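Local coordinates for protein alginate lyase (Aplysia kurodai, PDB 5GMT) that probably cleaves alginate, with specificity for polymannuronate, as a eukaryotic member of polysaccharide lyase family 14, at residues Lys190-Ser195 with Val214-His219; Lys96-Phe101 with Tyr264-Gln269. All blocks are in the same frame, centred on the assembly; numbering follows the deposited sequence.

Interaction 1 (Lys190-Ser195 with Val214-His219); sequences KWHSIS and VQAEGH
The carboxylate of Glu217 meets the indole of Trp191 at its edge, OE1 lying near the ring plane 3.5 Å from CD1, the two planes 58° apart. Val214 CG1 sits at the edge of the His192 imidazole, whereas Ala216 CB approaches the same ring obliquely, 3.5 Å from CD2. Lys190 crosses His219 at about a right angle, its CE touching that ring obliquely. Ser193 N bonds to Gln215 O at 2.8 Å in a hydrogen-bonded antiparallel pair. This is the open end of the hairpin of strands 191-199 and 208-216, where a type II turn from Ala216 to His219, closed by His219 N to Ala216 O, begins the connection to strand 222-229. Glu217 CG stands between its backbone N and carbonyl carbon (chi1 55°), bringing OE1 to Trp191 N at 2.9 Å, nearly straight (172°), on the anti side of the carboxylate but well out of its plane. Glu217 N donates to Trp191 O, and Lys190, bent at its last torsion, gives NZ to Glu217 O at 3.1 Å. With an alanine at Lys190, the Glu217 carbonyl would probably lose its ammonium partner and the His219 ring its CE contact. Both carboxylate and backbone of Glu217 thus tie the turn to the backbone of Trp191.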
ATOM      1  N   LYS A 190      10.179   1.311  15.496  1.00 10.81           N
ATOM      2  CA  LYS A 190      10.169   2.734  15.187  1.00 12.03           C
ATOM      3  C   LYS A 190       8.919   3.131  14.418  1.00  9.29           C
ATOM      4  O   LYS A 190       8.364   2.319  13.682  1.00 10.31           O
ATOM      5  CB  LYS A 190      11.394   3.108  14.358  1.00 12.91           C
ATOM      6  CG  LYS A 190      12.682   3.261  15.150  1.00 13.98           C
ATOM      7  CD  LYS A 190      13.758   3.858  14.247  1.00 18.75           C
ATOM      8  CE  LYS A 190      14.985   4.287  15.039  1.00 23.23           C
ATOM      9  NZ  LYS A 190      14.663   5.395  15.978  1.00 19.03           N
ATOM     10  N   TRP A 191       8.509   4.384  14.574  1.00 10.30           N
ATOM     11  CA  TRP A 191       7.510   4.983  13.705  1.00  8.89           C
ATOM     12  C   TRP A 191       8.165   5.346  12.385  1.00 11.25           C
ATOM     13  O   TRP A 191       9.340   5.735  12.355  1.00 11.08           O
ATOM     14  CB  TRP A 191       6.905   6.240  14.330  1.00 10.78           C
ATOM     15  CG  TRP A 191       5.838   5.982  15.341  1.00  9.25           C
ATOM     16  CD1 TRP A 191       5.932   6.134  16.697  1.00  9.10           C
ATOM     17  CD2 TRP A 191       4.501   5.540  15.078  1.00 10.02           C
ATOM     18  NE1 TRP A 191       4.736   5.812  17.293  1.00  9.49           N
ATOM     19  CE2 TRP A 191       3.840   5.443  16.320  1.00  9.56           C
ATOM     20  CE3 TRP A 191       3.802   5.215  13.907  1.00  9.38           C
ATOM     21  CZ2 TRP A 191       2.512   5.029  16.432  1.00  9.37           C
ATOM     22  CZ3 TRP A 191       2.486   4.801  14.011  1.00  9.17           C
ATOM     23  CH2 TRP A 191       1.849   4.711  15.264  1.00  8.69           C
ATOM     24  N   HIS A 192       7.400   5.234  11.303  1.00  8.76           N
ATOM     25  CA  HIS A 192       7.835   5.693   9.985  1.00 10.97           C
ATOM     26  C   HIS A 192       6.756   6.567   9.391  1.00 10.60           C
ATOM     27  O   HIS A 192       5.578   6.211   9.451  1.00 10.80           O
ATOM     28  CB  HIS A 192       8.109   4.522   9.042  1.00  9.12           C
ATOM     29  CG  HIS A 192       9.098   3.542   9.572  1.00  9.04           C
ATOM     30  ND1 HIS A 192       8.830   2.725  10.650  1.00 10.07           N
ATOM     31  CD2 HIS A 192      10.364   3.254   9.185  1.00  9.67           C
ATOM     32  CE1 HIS A 192       9.885   1.972  10.899  1.00 11.17           C
ATOM     33  NE2 HIS A 192      10.830   2.272  10.025  1.00 12.98           N
ATOM     34  N   SER A 193       7.134   7.709   8.831  1.00  8.07           N
ATOM     35  CA  SER A 193       6.168   8.472   8.051  1.00  9.59           C
ATOM     36  C   SER A 193       6.350   8.057   6.606  1.00  9.02           C
ATOM     37  O   SER A 193       7.477   7.998   6.100  1.00 10.23           O
ATOM     38  CB  SER A 193       6.351   9.979   8.226  1.00 13.70           C
ATOM     39  OG  SER A 193       5.863  10.383   9.490  1.00 16.20           O
ATOM     40  N   ILE A 194       5.236   7.745   5.953  1.00 10.68           N
ATOM     41  CA  ILE A 194       5.282   7.218   4.595  1.00  8.53           C
ATOM     42  C   ILE A 194       4.485   8.134   3.679  1.00  7.28           C
ATOM     43  O   ILE A 194       3.369   8.528   4.020  1.00  8.33           O
ATOM     44  CB  ILE A 194       4.716   5.785   4.538  1.00 11.10           C
ATOM     45  CG1 ILE A 194       5.620   4.840   5.343  1.00 13.33           C
ATOM     46  CG2 ILE A 194       4.573   5.320   3.094  1.00 11.01           C
ATOM     47  CD1 ILE A 194       5.282   3.365   5.153  1.00 16.72           C
ATOM     48  N   SER A 195       5.065   8.511   2.545  1.00  4.81           N
ATOM     49  CA  SER A 195       4.266   9.187   1.529  1.00  5.83           C
ATOM     50  C   SER A 195       4.401   8.463   0.205  1.00  7.07           C
ATOM     51  O   SER A 195       5.483   8.002  -0.149  1.00  8.33           O
ATOM     52  CB  SER A 195       4.667  10.668   1.386  1.00  8.74           C
ATOM     53  OG  SER A 195       5.984  10.816   0.900  1.00 13.79           O
ATOM     54  N   VAL A 214      10.089   7.576   2.725  1.00 10.83           N
ATOM     55  CA  VAL A 214       9.905   6.946   4.025  1.00 10.48           C
ATOM     56  C   VAL A 214      10.869   7.589   5.003  1.00 11.41           C
ATOM     57  O   VAL A 214      12.036   7.802   4.673  1.00 10.71           O
ATOM     58  CB  VAL A 214      10.155   5.414   3.960  1.00 13.15           C
ATOM     59  CG1 VAL A 214      10.115   4.784   5.347  1.00 11.19           C
ATOM     60  CG2 VAL A 214       9.155   4.731   3.015  1.00 10.56           C
ATOM     61  N   GLN A 215      10.388   7.922   6.193  1.00 11.82           N
ATOM     62  CA  GLN A 215      11.270   8.465   7.220  1.00 12.15           C
ATOM     63  C   GLN A 215      10.998   7.797   8.551  1.00  8.99           C
ATOM     64  O   GLN A 215       9.925   7.953   9.133  1.00 10.29           O
ATOM     65  CB  GLN A 215      11.103   9.980   7.352  1.00 12.98           C
ATOM     66  CG  GLN A 215      12.062  10.584   8.358  1.00 14.95           C
ATOM     67  CD  GLN A 215      12.146  12.086   8.261  1.00 19.45           C
ATOM     68  OE1 GLN A 215      11.171  12.754   7.929  1.00 27.40           O
ATOM     69  NE2 GLN A 215      13.331  12.630   8.536  1.00 21.26           N
ATOM     70  N   ALA A 216      11.974   7.027   9.007  1.00  9.88           N
ATOM     71  CA  ALA A 216      11.939   6.460  10.343  1.00  9.41           C
ATOM     72  C   ALA A 216      12.269   7.566  11.337  1.00 13.80           C
ATOM     73  O   ALA A 216      13.074   8.450  11.036  1.00 14.10           O
ATOM     74  CB  ALA A 216      12.904   5.322  10.458  1.00 12.27           C
ATOM     75  N   GLU A 217      11.637   7.551  12.507  1.00 12.39           N
ATOM     76  CA  GLU A 217      11.841   8.662  13.421  1.00 16.02           C
ATOM     77  C   GLU A 217      13.310   8.702  13.826  1.00 16.00           C
ATOM     78  O   GLU A 217      13.926   7.665  14.077  1.00 15.69           O
ATOM     79  CB  GLU A 217      10.914   8.562  14.636  1.00 18.50           C
ATOM     80  CG  GLU A 217      10.996   7.272  15.389  1.00 16.75           C
ATOM     81  CD  GLU A 217       9.999   7.216  16.532  1.00 13.52           C
ATOM     82  OE1 GLU A 217       9.421   6.129  16.749  1.00 14.70           O
ATOM     83  OE2 GLU A 217       9.798   8.255  17.211  1.00 13.74           O
ATOM     84  N   GLY A 218      13.879   9.900  13.810  1.00 17.64           N
ATOM     85  CA  GLY A 218      15.281  10.072  14.129  1.00 20.50           C
ATOM     86  C   GLY A 218      16.222  10.002  12.946  1.00 21.49           C
ATOM     87  O   GLY A 218      17.401  10.336  13.069  1.00 20.78           O
ATOM     88  N   HIS A 219      15.715   9.588  11.790  1.00 16.21           N
ATOM     89  CA  HIS A 219      16.589   9.335  10.649  1.00 15.32           C
ATOM     90  C   HIS A 219      16.215  10.178   9.445  1.00 15.00           C
ATOM     91  O   HIS A 219      15.146  10.782   9.397  1.00 17.44           O
ATOM     92  CB  HIS A 219      16.568   7.848  10.279  1.00 12.88           C
ATOM     93  CG  HIS A 219      17.222   6.973  11.302  1.00 20.15           C
ATOM     94  ND1 HIS A 219      18.495   6.467  11.144  1.00 28.34           N
ATOM     95  CD2 HIS A 219      16.796   6.548  12.515  1.00 21.15           C
ATOM     96  CE1 HIS A 219      18.818   5.755  12.210  1.00 28.61           C
ATOM     97  NE2 HIS A 219      17.803   5.786  13.055  1.00 20.99           N
TER

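Interaction 2 (Lys96-Phe101 with Tyr264-Gln269); sequences KYDVYF and YFKNFQ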
ATOM      1  N   LYS A  96      -0.572   9.475   2.527  1.00  6.03           N
ATOM      2  CA  LYS A  96       0.376   9.555   3.636  1.00  7.65           C
ATOM      3  C   LYS A  96      -0.165   8.747   4.787  1.00  7.26           C
ATOM      4  O   LYS A  96      -1.365   8.725   4.992  1.00  7.06           O
ATOM      5  CB  LYS A  96       0.585  10.995   4.095  1.00 11.41           C
ATOM      6  CG  LYS A  96       1.183  11.917   3.053  1.00 10.06           C
ATOM      7  CD  LYS A  96       1.439  13.296   3.635  1.00 15.64           C
ATOM      8  CE  LYS A  96       1.946  14.238   2.568  1.00 22.68           C
ATOM      9  NZ  LYS A  96       2.282  15.583   3.127  1.00 28.78           N
ATOM     10  N   TYR A  97       0.717   8.096   5.541  1.00  6.80           N
ATOM     11  CA  TYR A  97       0.336   7.502   6.812  1.00  7.49           C
ATOM     12  C   TYR A  97       1.589   7.246   7.623  1.00  8.82           C
ATOM     13  O   TYR A  97       2.683   7.196   7.069  1.00  8.21           O
ATOM     14  CB  TYR A  97      -0.463   6.204   6.638  1.00  6.36           C
ATOM     15  CG  TYR A  97       0.204   5.096   5.848  1.00  6.37           C
ATOM     16  CD1 TYR A  97       0.009   4.987   4.475  1.00  7.85           C
ATOM     17  CD2 TYR A  97       1.014   4.150   6.471  1.00  5.75           C
ATOM     18  CE1 TYR A  97       0.607   3.953   3.730  1.00  7.52           C
ATOM     19  CE2 TYR A  97       1.612   3.116   5.742  1.00  8.95           C
ATOM     20  CZ  TYR A  97       1.402   3.024   4.369  1.00  7.58           C
ATOM     21  OH  TYR A  97       1.989   2.000   3.637  1.00  7.75           O
ATOM     22  N   ASP A  98       1.415   7.110   8.932  1.00  7.39           N
ATOM     23  CA  ASP A  98       2.482   6.692   9.818  1.00  6.97           C
ATOM     24  C   ASP A  98       2.310   5.220  10.154  1.00  6.08           C
ATOM     25  O   ASP A  98       1.196   4.779  10.429  1.00  6.59           O
ATOM     26  CB  ASP A  98       2.476   7.510  11.117  1.00  7.17           C
ATOM     27  CG  ASP A  98       2.721   8.986  10.886  1.00 11.99           C
ATOM     28  OD1 ASP A  98       3.382   9.362   9.886  1.00 10.20           O
ATOM     29  OD2 ASP A  98       2.256   9.776  11.735  1.00 12.71           O
ATOM     30  N   VAL A  99       3.403   4.462  10.144  1.00  7.60           N
ATOM     31  CA  VAL A  99       3.349   3.075  10.595  1.00  7.05           C
ATOM     32  C   VAL A  99       4.488   2.744  11.572  1.00  8.89           C
ATOM     33  O   VAL A  99       5.645   3.112  11.348  1.00  7.16           O
ATOM     34  CB  VAL A  99       3.377   2.096   9.391  1.00  6.42           C
ATOM     35  CG1 VAL A  99       4.615   2.328   8.519  1.00 11.17           C
ATOM     36  CG2 VAL A  99       3.308   0.653   9.848  1.00  6.65           C
ATOM     37  N   TYR A 100       4.126   2.070  12.664  1.00  6.55           N
ATOM     38  CA  TYR A 100       5.073   1.537  13.641  1.00  9.42           C
ATOM     39  C   TYR A 100       5.209   0.025  13.473  1.00  7.31           C
ATOM     40  O   TYR A 100       4.202  -0.678  13.404  1.00  9.95           O
ATOM     41  CB  TYR A 100       4.597   1.866  15.067  1.00  8.05           C
ATOM     42  CG  TYR A 100       5.601   1.569  16.161  1.00 10.12           C
ATOM     43  CD1 TYR A 100       5.763   0.282  16.659  1.00 12.14           C
ATOM     44  CD2 TYR A 100       6.358   2.589  16.719  1.00 10.41           C
ATOM     45  CE1 TYR A 100       6.684   0.013  17.676  1.00  9.68           C
ATOM     46  CE2 TYR A 100       7.278   2.332  17.731  1.00 10.60           C
ATOM     47  CZ  TYR A 100       7.432   1.046  18.204  1.00 12.83           C
ATOM     48  OH  TYR A 100       8.350   0.803  19.212  1.00 16.03           O
ATOM     49  N   PHE A 101       6.440  -0.483  13.419  1.00  9.31           N
ATOM     50  CA  PHE A 101       6.668  -1.929  13.387  1.00 10.74           C
ATOM     51  C   PHE A 101       7.121  -2.416  14.749  1.00 10.95           C
ATOM     52  O   PHE A 101       8.154  -1.985  15.248  1.00  9.44           O
ATOM     53  CB  PHE A 101       7.728  -2.312  12.341  1.00  9.44           C
ATOM     54  CG  PHE A 101       7.346  -1.963  10.933  1.00 10.50           C
ATOM     55  CD1 PHE A 101       7.666  -0.718  10.404  1.00 10.51           C
ATOM     56  CD2 PHE A 101       6.670  -2.872  10.140  1.00 10.75           C
ATOM     57  CE1 PHE A 101       7.321  -0.383   9.103  1.00 10.26           C
ATOM     58  CE2 PHE A 101       6.322  -2.540   8.827  1.00 10.52           C
ATOM     59  CZ  PHE A 101       6.647  -1.291   8.317  1.00 11.07           C
ATOM     60  N   TYR A 264       1.120  -0.665  13.699  1.00  6.33           N
ATOM     61  CA  TYR A 264       0.216   0.387  14.148  1.00  7.18           C
ATOM     62  C   TYR A 264       0.141   1.463  13.084  1.00  6.56           C
ATOM     63  O   TYR A 264       1.171   1.897  12.589  1.00  8.41           O
ATOM     64  CB  TYR A 264       0.711   1.023  15.452  1.00  9.91           C
ATOM     65  CG  TYR A 264       0.903   0.065  16.599  1.00  8.18           C
ATOM     66  CD1 TYR A 264       1.931  -0.874  16.587  1.00  7.67           C
ATOM     67  CD2 TYR A 264       0.076   0.126  17.717  1.00  8.40           C
ATOM     68  CE1 TYR A 264       2.113  -1.756  17.657  1.00  8.89           C
ATOM     69  CE2 TYR A 264       0.254  -0.747  18.795  1.00  8.65           C
ATOM     70  CZ  TYR A 264       1.272  -1.676  18.752  1.00  8.76           C
ATOM     71  OH  TYR A 264       1.457  -2.532  19.806  1.00  9.77           O
ATOM     72  N   PHE A 265      -1.060   1.920  12.753  1.00  6.70           N
ATOM     73  CA  PHE A 265      -1.205   2.937  11.722  1.00  7.18           C
ATOM     74  C   PHE A 265      -1.968   4.125  12.278  1.00  7.26           C
ATOM     75  O   PHE A 265      -2.976   3.955  12.962  1.00  6.95           O
ATOM     76  CB  PHE A 265      -1.945   2.395  10.491  1.00  7.50           C
ATOM     77  CG  PHE A 265      -1.254   1.248   9.812  1.00  7.70           C
ATOM     78  CD1 PHE A 265      -1.430  -0.051  10.266  1.00  7.79           C
ATOM     79  CD2 PHE A 265      -0.467   1.463   8.682  1.00  5.68           C
ATOM     80  CE1 PHE A 265      -0.813  -1.117   9.632  1.00  7.99           C
ATOM     81  CE2 PHE A 265       0.159   0.402   8.048  1.00  6.46           C
ATOM     82  CZ  PHE A 265      -0.019  -0.891   8.519  1.00  7.06           C
ATOM     83  N   LYS A 266      -1.483   5.320  11.978  1.00  6.85           N
ATOM     84  CA  LYS A 266      -2.195   6.541  12.344  1.00  8.07           C
ATOM     85  C   LYS A 266      -1.960   7.626  11.287  1.00 10.16           C
ATOM     86  O   LYS A 266      -1.170   7.430  10.364  1.00  7.01           O
ATOM     87  CB  LYS A 266      -1.744   7.022  13.728  1.00  6.64           C
ATOM     88  CG  LYS A 266      -0.296   7.510  13.761  1.00  8.35           C
ATOM     89  CD  LYS A 266       0.131   7.922  15.183  1.00 11.95           C
ATOM     90  CE  LYS A 266       1.583   8.374  15.224  1.00 11.70           C
ATOM     91  NZ  LYS A 266       1.833   9.611  14.388  1.00 14.27           N
ATOM     92  N   ASN A 267      -2.656   8.756  11.409  1.00  8.72           N
ATOM     93  CA  ASN A 267      -2.345   9.931  10.590  1.00  7.61           C
ATOM     94  C   ASN A 267      -2.404   9.649   9.075  1.00  7.79           C
ATOM     95  O   ASN A 267      -1.487  10.003   8.334  1.00  8.62           O
ATOM     96  CB  ASN A 267      -0.960  10.462  10.983  1.00  9.33           C
ATOM     97  CG  ASN A 267      -0.712  11.878  10.504  1.00 20.79           C
ATOM     98  OD1 ASN A 267      -1.647  12.594  10.140  1.00 25.50           O
ATOM     99  ND2 ASN A 267       0.561  12.294  10.500  1.00 24.09           N
ATOM    100  N   PHE A 268      -3.476   8.992   8.642  1.00  8.53           N
ATOM    101  CA  PHE A 268      -3.768   8.813   7.214  1.00  9.88           C
ATOM    102  C   PHE A 268      -4.153  10.130   6.550  1.00 10.04           C
ATOM    103  O   PHE A 268      -4.892  10.926   7.127  1.00  9.88           O
ATOM    104  CB  PHE A 268      -4.918   7.820   7.017  1.00 10.00           C
ATOM    105  CG  PHE A 268      -4.587   6.408   7.385  1.00 10.49           C
ATOM    106  CD1 PHE A 268      -4.124   5.519   6.423  1.00  7.77           C
ATOM    107  CD2 PHE A 268      -4.758   5.956   8.686  1.00  9.41           C
ATOM    108  CE1 PHE A 268      -3.823   4.216   6.765  1.00  5.55           C
ATOM    109  CE2 PHE A 268      -4.473   4.645   9.024  1.00  7.21           C
ATOM    110  CZ  PHE A 268      -4.012   3.772   8.055  1.00  9.89           C
ATOM    111  N   GLN A 269      -3.685  10.347   5.323  1.00 10.56           N
ATOM    112  CA  GLN A 269      -4.104  11.500   4.521  1.00  7.87           C
ATOM    113  C   GLN A 269      -4.104  11.152   3.040  1.00  9.04           C
ATOM    114  O   GLN A 269      -3.204  10.461   2.562  1.00  7.64           O
ATOM    115  CB  GLN A 269      -3.175  12.699   4.707  1.00 11.93           C
ATOM    116  CG  GLN A 269      -2.897  13.155   6.112  1.00 19.27           C
ATOM    117  CD  GLN A 269      -1.861  14.266   6.118  1.00 23.47           C
ATOM    118  OE1 GLN A 269      -1.968  15.229   5.356  1.00 26.52           O
ATOM    119  NE2 GLN A 269      -0.841  14.121   6.951  1.00 32.71           N
TER
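Strands 96-101 and 264-269 run antiparallel, their axes 165° apart and 4.5 Å at closest approach, with hydrogen-bonded pairs Lys96-Gln269, Asp98-Lys266 and Tyr100-Tyr264 and a one-residue register shift between the first two. On one face of the sheet, Asp98 OD2 accepts from two donors on opposite faces of the carboxylate plane. Lys266 NZ makes a salt bridge with Asp98 OD2 at 2.7 Å on the anti side, and Asn267 ND2 reaches the same Asp98 OD2 at 3.3 Å from above the plane. Bending at chi4 (63°) turns Lys266 NZ toward this oxygen. The shift is a beta bulge. On the other edge of strand 261-272, Asn267, at left-handed backbone angles, and Phe268 both face Leu19, which fits a G1 bulge. The pairing lies in one of the antiparallel sheets of this concanavalin-clan fold. On the side carrying Val99 and Phe265, Tyr97, Phe265 and Phe268 form an aromatic cluster. Tyr97 CB lies over the Phe268 face, 4.1 Å from the centroid, while Tyr97 CD2 meets the Phe265 edge in plane, 3.8 Å from Phe265 CD2. Val99 CG2 covers one face of Phe265, 4.0 Å from its centroid. Tyr100 and Tyr264 run side by side on the Asp98 face.

Interactions 1 and 2 lie on the same antiparallel sheet, their centres about 10 Å apart, and meet where strand 191-199 pairs with strand 92-102. The backbone link is short: His192 N stands 2.8 Å from Val99 O, a probable hydrogen bond, and His192 ND1 also bonds to that carbonyl. On the opposite face, Ser193 OG lies 2.7 Å from Asp98 OD1, so the carboxylate gripped through OD2 within interaction 2 probably has its other oxygen held by interaction 1. Trp191 spans both contacts: its CE3 packs 3.4 Å from Tyr100 N, and its ring makes a cation-pi contact with Lys266. Four strands are thereby joined in the order 208-216, 191-199, 92-102, 261-272.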